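Long-range contacts in putative uncharacterized protein (Chaetomium thermophilum, PDB 4XRI), which acts as a nuclear transport receptor of the importin-beta family, built of HEAT repeats, for import of protein cargo and probably binds a small GTPase: residues C235-Q239 against A271-L275; G211-E215 against R255-Y260; I556-L560 against L586-L590; L612-L616 against V629-I633; I761-E765 against N806-L811. The protein carries 2 engineered substitutions. One frame throughout, in Å; residues are numbered along the deposited sequence.

Contact 1. Residues C235-Q239 against A271-L275; sequences CEATQ and ALFGL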
# COMPACT_ATOMS: atom_id res chain seq x y z
N CYS A 235 24.46 -13.74 18.41
CA CYS A 235 24.11 -15.14 18.63
C CYS A 235 24.18 -15.49 20.12
O CYS A 235 23.34 -16.21 20.65
CB CYS A 235 25.02 -16.06 17.82
SG CYS A 235 24.72 -16.03 16.03
N GLU A 236 25.21 -14.97 20.77
CA GLU A 236 25.42 -15.15 22.20
C GLU A 236 24.25 -14.58 23.00
O GLU A 236 23.77 -15.19 23.96
CB GLU A 236 26.73 -14.48 22.63
CG GLU A 236 26.99 -14.47 24.13
CD GLU A 236 28.32 -13.82 24.48
OE1 GLU A 236 29.35 -14.53 24.48
OE2 GLU A 236 28.34 -12.60 24.76
N ALA A 237 23.79 -13.40 22.58
CA ALA A 237 22.74 -12.67 23.29
C ALA A 237 21.37 -13.32 23.13
O ALA A 237 20.49 -13.13 23.97
CB ALA A 237 22.70 -11.23 22.80
N THR A 238 21.19 -14.10 22.06
CA THR A 238 19.91 -14.77 21.82
C THR A 238 19.67 -15.87 22.84
O THR A 238 18.53 -16.27 23.08
CB THR A 238 19.83 -15.39 20.40
OG1 THR A 238 20.87 -16.36 20.24
CG2 THR A 238 19.97 -14.32 19.34
N GLN A 239 20.74 -16.37 23.45
CA GLN A 239 20.63 -17.42 24.44
C GLN A 239 20.91 -16.90 25.84
O GLN A 239 21.28 -17.66 26.74
CB GLN A 239 21.57 -18.58 24.11
CG GLN A 239 21.01 -19.52 23.06
CD GLN A 239 21.89 -20.73 22.82
OE1 GLN A 239 22.95 -20.62 22.21
NE2 GLN A 239 21.46 -21.88 23.31
N ALA A 271 24.74 -21.42 13.39
CA ALA A 271 24.04 -21.11 14.64
C ALA A 271 22.59 -20.67 14.49
O ALA A 271 21.73 -21.09 15.26
CB ALA A 271 24.81 -20.04 15.40
N LEU A 272 22.31 -19.82 13.50
CA LEU A 272 21.00 -19.18 13.37
C LEU A 272 19.86 -20.18 13.27
O LEU A 272 18.79 -19.97 13.85
CB LEU A 272 20.97 -18.25 12.16
CG LEU A 272 22.06 -17.17 12.11
CD1 LEU A 272 21.78 -16.20 10.97
CD2 LEU A 272 22.16 -16.44 13.44
N PHE A 273 20.09 -21.26 12.53
CA PHE A 273 19.13 -22.35 12.38
C PHE A 273 18.63 -22.82 13.75
O PHE A 273 17.44 -22.76 14.04
CB PHE A 273 19.77 -23.51 11.62
CG PHE A 273 18.78 -24.52 11.11
CD1 PHE A 273 19.22 -25.77 10.68
CD2 PHE A 273 17.43 -24.23 11.03
CE1 PHE A 273 18.32 -26.70 10.20
CE2 PHE A 273 16.53 -25.16 10.55
CZ PHE A 273 16.98 -26.40 10.13
N GLY A 274 19.56 -23.26 14.58
CA GLY A 274 19.24 -23.77 15.90
C GLY A 274 18.75 -22.70 16.86
O GLY A 274 17.82 -22.94 17.63
N LEU A 275 19.36 -21.53 16.81
CA LEU A 275 18.99 -20.43 17.70
C LEU A 275 17.54 -20.00 17.51
O LEU A 275 16.81 -19.81 18.49
CB LEU A 275 19.90 -19.22 17.48
CG LEU A 275 21.33 -19.33 18.01
CD1 LEU A 275 22.10 -18.07 17.66
CD2 LEU A 275 21.31 -19.56 19.51
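Leu275 reaches Cys235 and Thr238 with CG placed beside its backbone N, opposite the carbonyl carbon (chi1 -73°), and with an extended second torsion that aims both methyls at the end of helix 224-238. Across from it, Thr238 holds OG1 between its own N and carbonyl carbon (chi1 61°), and this puts the oxygen in the fork of the leucine: OG1 of Thr238 is 3.3 Å from CD1 and equally far from CD2 of Leu275, the two side chains crossing at about a right angle. The hydroxyl donates within its own segment in a short bond, Thr238 OG1 to Cys235 O at 2.5 Å, which gives it an acceptor beside the aliphatic neighbour and probably holds its rotation.

Cys235 forms the other wall. Its CB lies 3.5 Å from CD1 of Leu275, while SG turns to CD2 of Leu272 at 3.7 Å and, more loosely, to CB of Ala271. At the outer margin Gln239, just past the helix, lays its amide end across Leu275, with OE1 at 3.3 Å from CD2; this is a van der Waals touch.

Helix 243-260 packs against both segments. Thr238 packs on its Ala249 and Phe250, Leu272 rests on its Leu253, and the carbonyl of Thr238 takes a hydrogen bond from Gln246. On the far side of helix 265-280, Phe273 goes to helix 324-340, so the contact is one step in a row of stacked helices.

Contact 2. Residues G211-E215 against R255-Y260; sequences GDSLE and RIMALY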
# COMPACT_ATOMS: atom_id res chain seq x y z
N GLY A 211 21.46 -2.97 17.09
CA GLY A 211 20.39 -3.14 16.13
C GLY A 211 20.11 -1.84 15.39
O GLY A 211 19.97 -1.83 14.17
N ASP A 212 20.04 -0.75 16.14
CA ASP A 212 19.79 0.57 15.56
C ASP A 212 20.96 1.05 14.70
O ASP A 212 20.78 1.87 13.81
CB ASP A 212 19.51 1.59 16.67
CG ASP A 212 18.17 1.36 17.35
OD1 ASP A 212 17.29 0.71 16.75
OD2 ASP A 212 17.99 1.85 18.49
N SER A 213 22.15 0.53 14.97
CA SER A 213 23.36 1.04 14.32
C SER A 213 23.84 0.15 13.18
O SER A 213 24.92 0.36 12.64
CB SER A 213 24.48 1.20 15.35
OG SER A 213 24.06 1.98 16.45
N LEU A 214 23.02 -0.84 12.81
CA LEU A 214 23.43 -1.87 11.86
C LEU A 214 23.90 -1.33 10.52
O LEU A 214 24.97 -1.71 10.03
CB LEU A 214 22.28 -2.85 11.64
CG LEU A 214 22.21 -3.97 12.67
CD1 LEU A 214 21.03 -4.88 12.41
CD2 LEU A 214 23.52 -4.76 12.67
N GLU A 215 23.11 -0.44 9.93
CA GLU A 215 23.46 0.16 8.65
C GLU A 215 24.81 0.87 8.72
O GLU A 215 25.61 0.80 7.78
CB GLU A 215 22.37 1.13 8.19
CG GLU A 215 21.03 0.48 7.92
CD GLU A 215 20.08 1.38 7.15
OE1 GLU A 215 20.39 2.58 6.99
OE2 GLU A 215 19.03 0.88 6.70
N ARG A 255 16.83 -7.75 11.68
CA ARG A 255 17.28 -6.63 10.87
C ARG A 255 18.51 -7.02 10.06
O ARG A 255 18.68 -6.59 8.92
CB ARG A 255 17.57 -5.41 11.75
CG ARG A 255 16.31 -4.70 12.20
CD ARG A 255 16.58 -3.59 13.20
NE ARG A 255 15.32 -3.09 13.75
CZ ARG A 255 15.21 -2.02 14.53
NH1 ARG A 255 16.28 -1.32 14.86
NH2 ARG A 255 14.01 -1.66 14.98
N ILE A 256 19.38 -7.83 10.66
CA ILE A 256 20.56 -8.33 9.98
C ILE A 256 20.17 -9.17 8.76
O ILE A 256 20.71 -8.98 7.67
CB ILE A 256 21.44 -9.18 10.92
CG1 ILE A 256 22.18 -8.27 11.91
CG2 ILE A 256 22.44 -10.01 10.12
CD1 ILE A 256 22.88 -9.02 13.02
N MET A 257 19.22 -10.08 8.96
CA MET A 257 18.73 -10.92 7.88
C MET A 257 18.09 -10.09 6.76
O MET A 257 18.31 -10.35 5.58
CB MET A 257 17.71 -11.93 8.41
CG MET A 257 17.11 -12.84 7.33
SD MET A 257 18.35 -13.86 6.49
CE MET A 257 19.01 -14.79 7.87
N ALA A 258 17.32 -9.08 7.15
CA ALA A 258 16.62 -8.22 6.20
C ALA A 258 17.60 -7.41 5.36
O ALA A 258 17.37 -7.16 4.17
CB ALA A 258 15.67 -7.29 6.92
N LEU A 259 18.71 -7.02 5.97
CA LEU A 259 19.70 -6.19 5.30
C LEU A 259 20.80 -6.99 4.62
O LEU A 259 21.30 -6.60 3.56
CB LEU A 259 20.34 -5.22 6.30
CG LEU A 259 19.52 -4.04 6.82
CD1 LEU A 259 20.11 -3.52 8.11
CD2 LEU A 259 19.46 -2.94 5.77
N TYR A 260 21.19 -8.12 5.21
CA TYR A 260 22.39 -8.80 4.77
C TYR A 260 22.19 -10.29 4.50
O TYR A 260 23.06 -11.10 4.81
CB TYR A 260 23.50 -8.61 5.81
CG TYR A 260 23.71 -7.17 6.17
CD1 TYR A 260 24.12 -6.25 5.22
CD2 TYR A 260 23.49 -6.71 7.47
CE1 TYR A 260 24.31 -4.93 5.54
CE2 TYR A 260 23.68 -5.38 7.80
CZ TYR A 260 24.09 -4.50 6.83
OH TYR A 260 24.28 -3.17 7.14
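Leu214 is the tight part of this contact, pressed against Arg255 and Ile256 of helix 243-260. Its CD1 sits 3.6 Å from the CB of Arg255 and as near to CG1 of Ile256, with CD2 of Leu214 also against that CG1; the Leu214 and Ile256 side chains cross at about a right angle. Phe221 and Met231 also pack on Ile256, which is buried. The Tyr260 ring carries CB of its neighbour Leu259 on one face and stacks with the ring of Phe221; OH of Tyr260 lies 3.3 Å from the carbonyl O of Leu214, at best a weak bond.

The outer side is looser. Exposed Leu259 approaches Glu215 only at van der Waals range, CD1 to CG of Glu215 at 4.1 Å, and the carboxylate of Glu215 has its stronger partner in Arg175, a salt bridge outside the contact. Arg255, also exposed, runs extended past Gly211 to Asp212, where NH1 donates to OD1 at 3.0 Å.

That salt bridge is single-pronged: the N-H...O angle is 141°, OD1 is met nearly along its C-O axis, and the two planes are 30° apart. Gly211 O lies near the guanidinium edge, 3.8 Å from NH1 of Arg255, too far for a hydrogen bond, yet the positive charge probably suits the C-terminal end of helix 200-212. Charge thus holds the solvent side while apolar packing holds the centre.

Contact 3. Residues I556-L560 against L586-L590; sequences ILQRL and LCTVL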
# COMPACT_ATOMS: atom_id res chain seq x y z
N ILE A 556 -32.82 -3.00 -6.25
CA ILE A 556 -31.72 -2.14 -5.81
C ILE A 556 -32.10 -0.67 -5.93
O ILE A 556 -31.83 0.13 -5.03
CB ILE A 556 -30.44 -2.40 -6.63
CG1 ILE A 556 -29.94 -3.82 -6.40
CG2 ILE A 556 -29.36 -1.39 -6.27
CD1 ILE A 556 -29.67 -4.15 -4.95
N LEU A 557 -32.73 -0.32 -7.05
CA LEU A 557 -33.23 1.03 -7.27
C LEU A 557 -34.24 1.44 -6.21
O LEU A 557 -34.21 2.57 -5.71
CB LEU A 557 -33.86 1.14 -8.67
CG LEU A 557 -32.90 1.52 -9.80
CD1 LEU A 557 -33.61 1.42 -11.14
CD2 LEU A 557 -32.38 2.93 -9.57
N GLN A 558 -35.15 0.53 -5.88
CA GLN A 558 -36.16 0.77 -4.86
C GLN A 558 -35.52 1.05 -3.50
O GLN A 558 -35.93 1.97 -2.78
CB GLN A 558 -37.11 -0.42 -4.77
CG GLN A 558 -38.36 -0.17 -3.96
CD GLN A 558 -39.37 -1.30 -4.07
OE1 GLN A 558 -39.20 -2.22 -4.87
NE2 GLN A 558 -40.43 -1.23 -3.27
N ARG A 559 -34.51 0.26 -3.16
CA ARG A 559 -33.77 0.44 -1.90
C ARG A 559 -33.00 1.75 -1.87
O ARG A 559 -32.93 2.41 -0.84
CB ARG A 559 -32.82 -0.74 -1.67
CG ARG A 559 -33.52 -2.06 -1.36
CD ARG A 559 -32.53 -3.13 -0.94
NE ARG A 559 -33.20 -4.40 -0.67
CZ ARG A 559 -32.60 -5.49 -0.21
NH1 ARG A 559 -31.30 -5.47 0.06
NH2 ARG A 559 -33.30 -6.59 -0.00
N LEU A 560 -32.41 2.11 -3.01
CA LEU A 560 -31.72 3.38 -3.15
C LEU A 560 -32.66 4.56 -2.91
O LEU A 560 -32.32 5.51 -2.20
CB LEU A 560 -31.07 3.49 -4.54
CG LEU A 560 -29.60 3.08 -4.64
CD1 LEU A 560 -29.15 3.10 -6.10
CD2 LEU A 560 -28.75 4.01 -3.80
N LEU A 586 -25.18 0.02 -2.29
CA LEU A 586 -26.28 -0.08 -3.24
C LEU A 586 -25.88 0.46 -4.61
O LEU A 586 -26.31 -0.06 -5.64
CB LEU A 586 -27.51 0.66 -2.72
CG LEU A 586 -28.31 -0.07 -1.63
CD1 LEU A 586 -29.35 0.85 -1.01
CD2 LEU A 586 -28.97 -1.31 -2.21
N CYS A 587 -25.07 1.51 -4.61
CA CYS A 587 -24.56 2.07 -5.86
C CYS A 587 -23.62 1.08 -6.54
O CYS A 587 -23.60 0.98 -7.76
CB CYS A 587 -23.84 3.40 -5.62
SG CYS A 587 -24.94 4.82 -5.36
N THR A 588 -22.84 0.37 -5.73
CA THR A 588 -21.91 -0.63 -6.24
C THR A 588 -22.65 -1.75 -6.97
O THR A 588 -22.25 -2.15 -8.07
CB THR A 588 -21.06 -1.24 -5.11
OG1 THR A 588 -20.18 -0.24 -4.58
CG2 THR A 588 -20.23 -2.42 -5.62
N VAL A 589 -23.72 -2.24 -6.37
CA VAL A 589 -24.54 -3.28 -6.97
C VAL A 589 -25.24 -2.75 -8.22
O VAL A 589 -25.27 -3.42 -9.25
CB VAL A 589 -25.60 -3.82 -5.99
CG1 VAL A 589 -26.45 -4.88 -6.67
CG2 VAL A 589 -24.93 -4.39 -4.75
N LEU A 590 -25.82 -1.56 -8.11
CA LEU A 590 -26.47 -0.92 -9.24
C LEU A 590 -25.52 -0.81 -10.42
O LEU A 590 -25.86 -1.16 -11.55
CB LEU A 590 -27.00 0.47 -8.86
CG LEU A 590 -27.62 1.25 -10.02
CD1 LEU A 590 -28.86 0.53 -10.53
CD2 LEU A 590 -27.94 2.68 -9.63
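An antiparallel helix pair, of the kind from which HEAT-repeat solenoids are assembled, is joined here by Ile556 and Leu560 on one side and Leu586, Val589 and Leu590 on the other. The axes of segments 556-560 and 586-590 pass 9.7 Å apart at 153°. Leu586 is the most covered residue of the pair: both methyls reach across, CD1 and CD2 resting on CB of Arg559, while its CB lies 3.7 Å from CD2 of Leu560, the two leucines sliding past each other in opposite directions.

Ile556 uses two branches. CG1 stands beside the backbone N (chi1 -64°), which leaves CG2 anti to that N and 3.4 Å from the carbonyl O of Leu586. CG1 of Ile556 lies 3.7 Å from CG1 of Val589, where the side chains cross at about a right angle. Leu590 completes the row, its CD2 touching CD1 of Leu560 at 3.8 Å.

Arg559 contributes its aliphatic part; its guanidinium leads away to Leu514 O, Thr517 and Tyr531. Tyr531 of helix 524-539 also covers Leu586 and Val589 on one flank, and helix 605-616 covers the other, Leu557 packing on Ile608 and Val611.

Contact 4. Residues L612-L616 against V629-I633; sequences LLQIL and VFAAI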
# COMPACT_ATOMS: atom_id res chain seq x y z
N LEU A 612 -30.11 9.01 -8.42
CA LEU A 612 -28.68 9.25 -8.26
C LEU A 612 -28.38 10.74 -8.11
O LEU A 612 -27.51 11.12 -7.32
CB LEU A 612 -27.89 8.68 -9.44
CG LEU A 612 -27.72 7.16 -9.47
CD1 LEU A 612 -26.78 6.75 -10.60
CD2 LEU A 612 -27.22 6.64 -8.13
N LEU A 613 -29.08 11.57 -8.86
CA LEU A 613 -28.89 13.01 -8.77
C LEU A 613 -29.48 13.56 -7.47
O LEU A 613 -28.94 14.49 -6.88
CB LEU A 613 -29.51 13.72 -9.97
CG LEU A 613 -28.78 13.52 -11.30
CD1 LEU A 613 -29.36 14.43 -12.38
CD2 LEU A 613 -27.29 13.76 -11.14
N GLN A 614 -30.59 12.97 -7.04
CA GLN A 614 -31.21 13.34 -5.77
C GLN A 614 -30.29 13.03 -4.60
O GLN A 614 -30.26 13.76 -3.61
CB GLN A 614 -32.55 12.63 -5.60
CG GLN A 614 -33.71 13.30 -6.32
CD GLN A 614 -35.01 12.53 -6.19
OE1 GLN A 614 -35.01 11.31 -6.11
NE2 GLN A 614 -36.12 13.26 -6.17
N ILE A 615 -29.55 11.93 -4.71
CA ILE A 615 -28.60 11.55 -3.68
C ILE A 615 -27.42 12.52 -3.66
O ILE A 615 -26.95 12.90 -2.59
CB ILE A 615 -28.10 10.10 -3.89
CG1 ILE A 615 -29.22 9.11 -3.59
CG2 ILE A 615 -26.90 9.81 -3.00
CD1 ILE A 615 -28.85 7.67 -3.86
N LEU A 616 -26.98 12.93 -4.84
CA LEU A 616 -25.89 13.90 -4.97
C LEU A 616 -26.22 15.23 -4.29
O LEU A 616 -25.37 15.83 -3.63
CB LEU A 616 -25.55 14.15 -6.44
CG LEU A 616 -24.67 13.13 -7.16
CD1 LEU A 616 -24.32 13.64 -8.56
CD2 LEU A 616 -23.42 12.84 -6.36
N VAL A 629 -21.79 7.20 -6.65
CA VAL A 629 -22.81 7.70 -7.56
C VAL A 629 -22.22 7.98 -8.94
O VAL A 629 -22.79 7.59 -9.97
CB VAL A 629 -23.48 8.98 -7.02
CG1 VAL A 629 -24.35 9.62 -8.09
CG2 VAL A 629 -24.29 8.67 -5.77
N PHE A 630 -21.07 8.65 -8.96
CA PHE A 630 -20.39 8.97 -10.21
C PHE A 630 -19.98 7.72 -10.98
O PHE A 630 -20.08 7.68 -12.21
CB PHE A 630 -19.16 9.84 -9.92
CG PHE A 630 -19.44 11.32 -9.96
CD1 PHE A 630 -20.44 11.87 -9.18
CD2 PHE A 630 -18.70 12.15 -10.78
CE1 PHE A 630 -20.70 13.23 -9.22
CE2 PHE A 630 -18.96 13.51 -10.82
CZ PHE A 630 -19.96 14.05 -10.04
N ALA A 631 -19.55 6.70 -10.24
CA ALA A 631 -19.15 5.44 -10.84
C ALA A 631 -20.33 4.76 -11.51
O ALA A 631 -20.21 4.18 -12.60
CB ALA A 631 -18.53 4.52 -9.80
N ALA A 632 -21.49 4.85 -10.86
CA ALA A 632 -22.73 4.28 -11.40
C ALA A 632 -23.20 5.06 -12.62
O ALA A 632 -23.67 4.47 -13.60
CB ALA A 632 -23.80 4.27 -10.33
N ILE A 633 -23.07 6.38 -12.57
CA ILE A 633 -23.45 7.24 -13.69
C ILE A 633 -22.55 6.99 -14.89
O ILE A 633 -23.02 6.93 -16.03
CB ILE A 633 -23.40 8.73 -13.30
CG1 ILE A 633 -24.48 9.04 -12.26
CG2 ILE A 633 -23.59 9.61 -14.52
CD1 ILE A 633 -24.42 10.45 -11.72
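Val629 faces Leu612 and Leu616, and the contact is built round its CG1, which lies anti to the backbone N (chi1 170°) and is the branch that meets both leucines. CG1 lies 3.6 Å from CG of Leu616, whose side chain crosses the valine at a slant, and equally close to the carbonyl O of Leu612. The Leu612 side chain runs past the valine in the reverse direction, CB being 3.9 Å from CG1 of Val629. The second branch, CG2 of Val629, is turned to CG2 of Ile615.

Leu612 continues beyond the valine. Its CD1 meets CG1 of Ile633 at 3.6 Å, again with the two side chains running in opposite senses, and it touches CB of Ala632 from the same methyl. One turn further along, Leu616 stands about perpendicular to the Phe630 side chain: its CD2 approaches the rim of the ring in the ring's plane, while CD1 lies 3.7 Å from CE1 at a slant. Phe630 also touches Met670 and Leu674 of helix 665-682 and Ala658 of helix 648-660, and a glycerol, probably from the crystallisation liquor, is near it.

The axes of segments 612-616 and 629-633 are 10.5 Å apart and antiparallel at 157°, with most of the touching residues buried. Every side chain that carries the contact is hydrocarbon, and Leu612 O, though packed against the valine, is bonded within its own helix to the N-H of Leu616. Adhesion therefore rests on shape and hydrophobic burial, with no directional bonds between these two segments.

Contact 5. Residues I761-E765 against N806-L811; sequences ISLRE and NRSEAL. With SO4 (sulfate ion), chain E.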
# COMPACT_ATOMS: atom_id res chain seq x y z
N ILE A 761 5.79 8.83 -15.71
CA ILE A 761 5.34 7.79 -16.62
C ILE A 761 3.85 7.95 -16.89
O ILE A 761 3.39 7.91 -18.03
CB ILE A 761 5.61 6.38 -16.07
CG1 ILE A 761 7.10 6.08 -16.04
CG2 ILE A 761 4.88 5.33 -16.90
CD1 ILE A 761 7.43 4.71 -15.51
N SER A 762 3.09 8.14 -15.81
CA SER A 762 1.65 8.36 -15.92
C SER A 762 1.34 9.64 -16.70
O SER A 762 0.43 9.67 -17.52
CB SER A 762 1.01 8.43 -14.54
OG SER A 762 -0.36 8.76 -14.63
N LEU A 763 2.10 10.69 -16.41
CA LEU A 763 1.91 11.98 -17.07
C LEU A 763 2.11 11.86 -18.58
O LEU A 763 1.31 12.38 -19.36
CB LEU A 763 2.88 13.02 -16.50
CG LEU A 763 2.84 14.42 -17.10
CD1 LEU A 763 1.50 15.07 -16.82
CD2 LEU A 763 3.97 15.27 -16.55
N ARG A 764 3.17 11.18 -18.97
CA ARG A 764 3.52 11.04 -20.38
C ARG A 764 2.56 10.11 -21.11
O ARG A 764 2.39 10.22 -22.33
CB ARG A 764 4.96 10.56 -20.52
CG ARG A 764 5.97 11.62 -20.09
CD ARG A 764 7.40 11.21 -20.34
NE ARG A 764 8.29 12.36 -20.27
CZ ARG A 764 9.55 12.37 -20.69
NH1 ARG A 764 10.28 13.47 -20.61
NH2 ARG A 764 10.08 11.27 -21.21
N GLU A 765 1.94 9.20 -20.37
CA GLU A 765 0.81 8.45 -20.90
C GLU A 765 -0.29 9.42 -21.29
O GLU A 765 -0.86 9.33 -22.38
CB GLU A 765 0.28 7.43 -19.88
CG GLU A 765 1.15 6.21 -19.68
CD GLU A 765 0.57 5.25 -18.66
OE1 GLU A 765 -0.66 5.31 -18.43
OE2 GLU A 765 1.33 4.45 -18.09
N ASN A 806 12.74 3.83 -17.80
CA ASN A 806 11.53 3.84 -16.99
C ASN A 806 10.30 4.06 -17.86
O ASN A 806 10.15 5.11 -18.49
CB ASN A 806 11.61 4.92 -15.91
CG ASN A 806 12.74 4.67 -14.93
OD1 ASN A 806 12.95 3.55 -14.48
ND2 ASN A 806 13.47 5.73 -14.59
N ARG A 807 9.42 3.07 -17.90
CA ARG A 807 8.26 3.12 -18.78
C ARG A 807 7.16 2.16 -18.34
O ARG A 807 7.36 1.35 -17.44
CB ARG A 807 8.68 2.80 -20.22
CG ARG A 807 9.59 1.59 -20.34
CD ARG A 807 10.94 1.98 -20.92
NE ARG A 807 11.04 1.67 -22.35
CZ ARG A 807 11.70 2.40 -23.23
NH1 ARG A 807 11.74 2.03 -24.51
NH2 ARG A 807 12.32 3.51 -22.85
N SER A 808 6.00 2.29 -18.97
CA SER A 808 4.91 1.35 -18.77
C SER A 808 4.47 0.80 -20.12
O SER A 808 4.81 1.37 -21.16
CB SER A 808 3.73 2.02 -18.06
OG SER A 808 3.12 3.00 -18.88
N GLU A 809 3.73 -0.30 -20.10
CA GLU A 809 3.22 -0.88 -21.34
C GLU A 809 2.28 0.10 -22.03
O GLU A 809 2.33 0.27 -23.25
CB GLU A 809 2.49 -2.20 -21.07
CG GLU A 809 1.69 -2.69 -22.25
CD GLU A 809 1.32 -4.16 -22.15
OE1 GLU A 809 1.79 -4.83 -21.20
OE2 GLU A 809 0.57 -4.65 -23.02
N ALA A 810 1.43 0.75 -21.24
CA ALA A 810 0.47 1.72 -21.76
C ALA A 810 1.17 2.88 -22.46
O ALA A 810 0.70 3.37 -23.49
CB ALA A 810 -0.41 2.24 -20.63
N LEU A 811 2.29 3.32 -21.90
CA LEU A 811 3.04 4.44 -22.46
C LEU A 811 3.64 4.07 -23.82
O LEU A 811 3.60 4.87 -24.76
CB LEU A 811 4.14 4.89 -21.50
CG LEU A 811 5.05 6.01 -21.99
CD1 LEU A 811 4.24 7.23 -22.41
CD2 LEU A 811 6.07 6.39 -20.92
S SO4 E . 3.49 -2.09 -16.78
O1 SO4 E . 4.26 -1.70 -17.96
O2 SO4 E . 2.15 -2.49 -17.20
O3 SO4 E . 3.41 -0.97 -15.85
O4 SO4 E . 4.15 -3.22 -16.13
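The carboxylate of Glu765 has CB of Ala810 lying over one face, 3.7 Å from its CD, and Ser808 approaches OE2 from somewhat out of the plane on that same side. The Ser808 OG to Glu765 OE2 separation of 2.4 Å is very short, so its exact value is doubtful, although the pair is a hydrogen bond with the serine as donor. A second flat group, the peptide joining Asn806 to Arg807, takes the methyl CD1 of Ile761 over its face, 3.5 Å above Arg807 N.

The aliphatic part is carried by Ile761 and Leu811. CG2 of Ile761 abuts the serine, 3.5 Å from OG of Ser808. Leu811 has CG anti to its backbone N (chi1 177°), which slips the side chain in beside helix 754-780; CD1 of Leu811 lies 3.5 Å from the carbonyl O of Arg764. Its CB meets CG of Glu765. Arg764 itself leads away, to Ala744 O and Ser800, and Arg807 turns to Glu846 and Asp804 O.

Ser808 is thus used twice. As well as lying against Glu765, OG accepts from the backbone N of Leu811 at 3.1 Å with an N-H...O angle of 148°. At the same helix start the N-H of Glu809 donates to O1 of a sulfate at 2.6 Å, an ion probably brought in by the crystallisation liquor; the positive end of the helix would welcome it. The pattern is a classical serine N-cap opening helix 809-825, with an anion bound at its first turn and Glu765 of helix 754-780 close against the capping serine.

Overall arrangement
From the N terminus, contact 2 opens first at helix 200-212, and contact 1 opens at the end of helix 224-238 before contact 2 closes on helix 243-260; contact 1 then closes on helix 265-280. The two therefore cross, interlocking successive helices. Contacts 3, 4 and 5 follow in series, each closing its own loop. Contacts 3 and 4, with centres 11 Å apart, share a core in which Cys587 packs on Leu612 and Val629, and Leu560 on Ile615, binding helices 546-567 through 625-640 together. That pair lies across the chain's centre from contacts 1 and 2. Contact 5 joins helix 754-780 to helix 809-825 about 31 Å from contact 4, centre to centre.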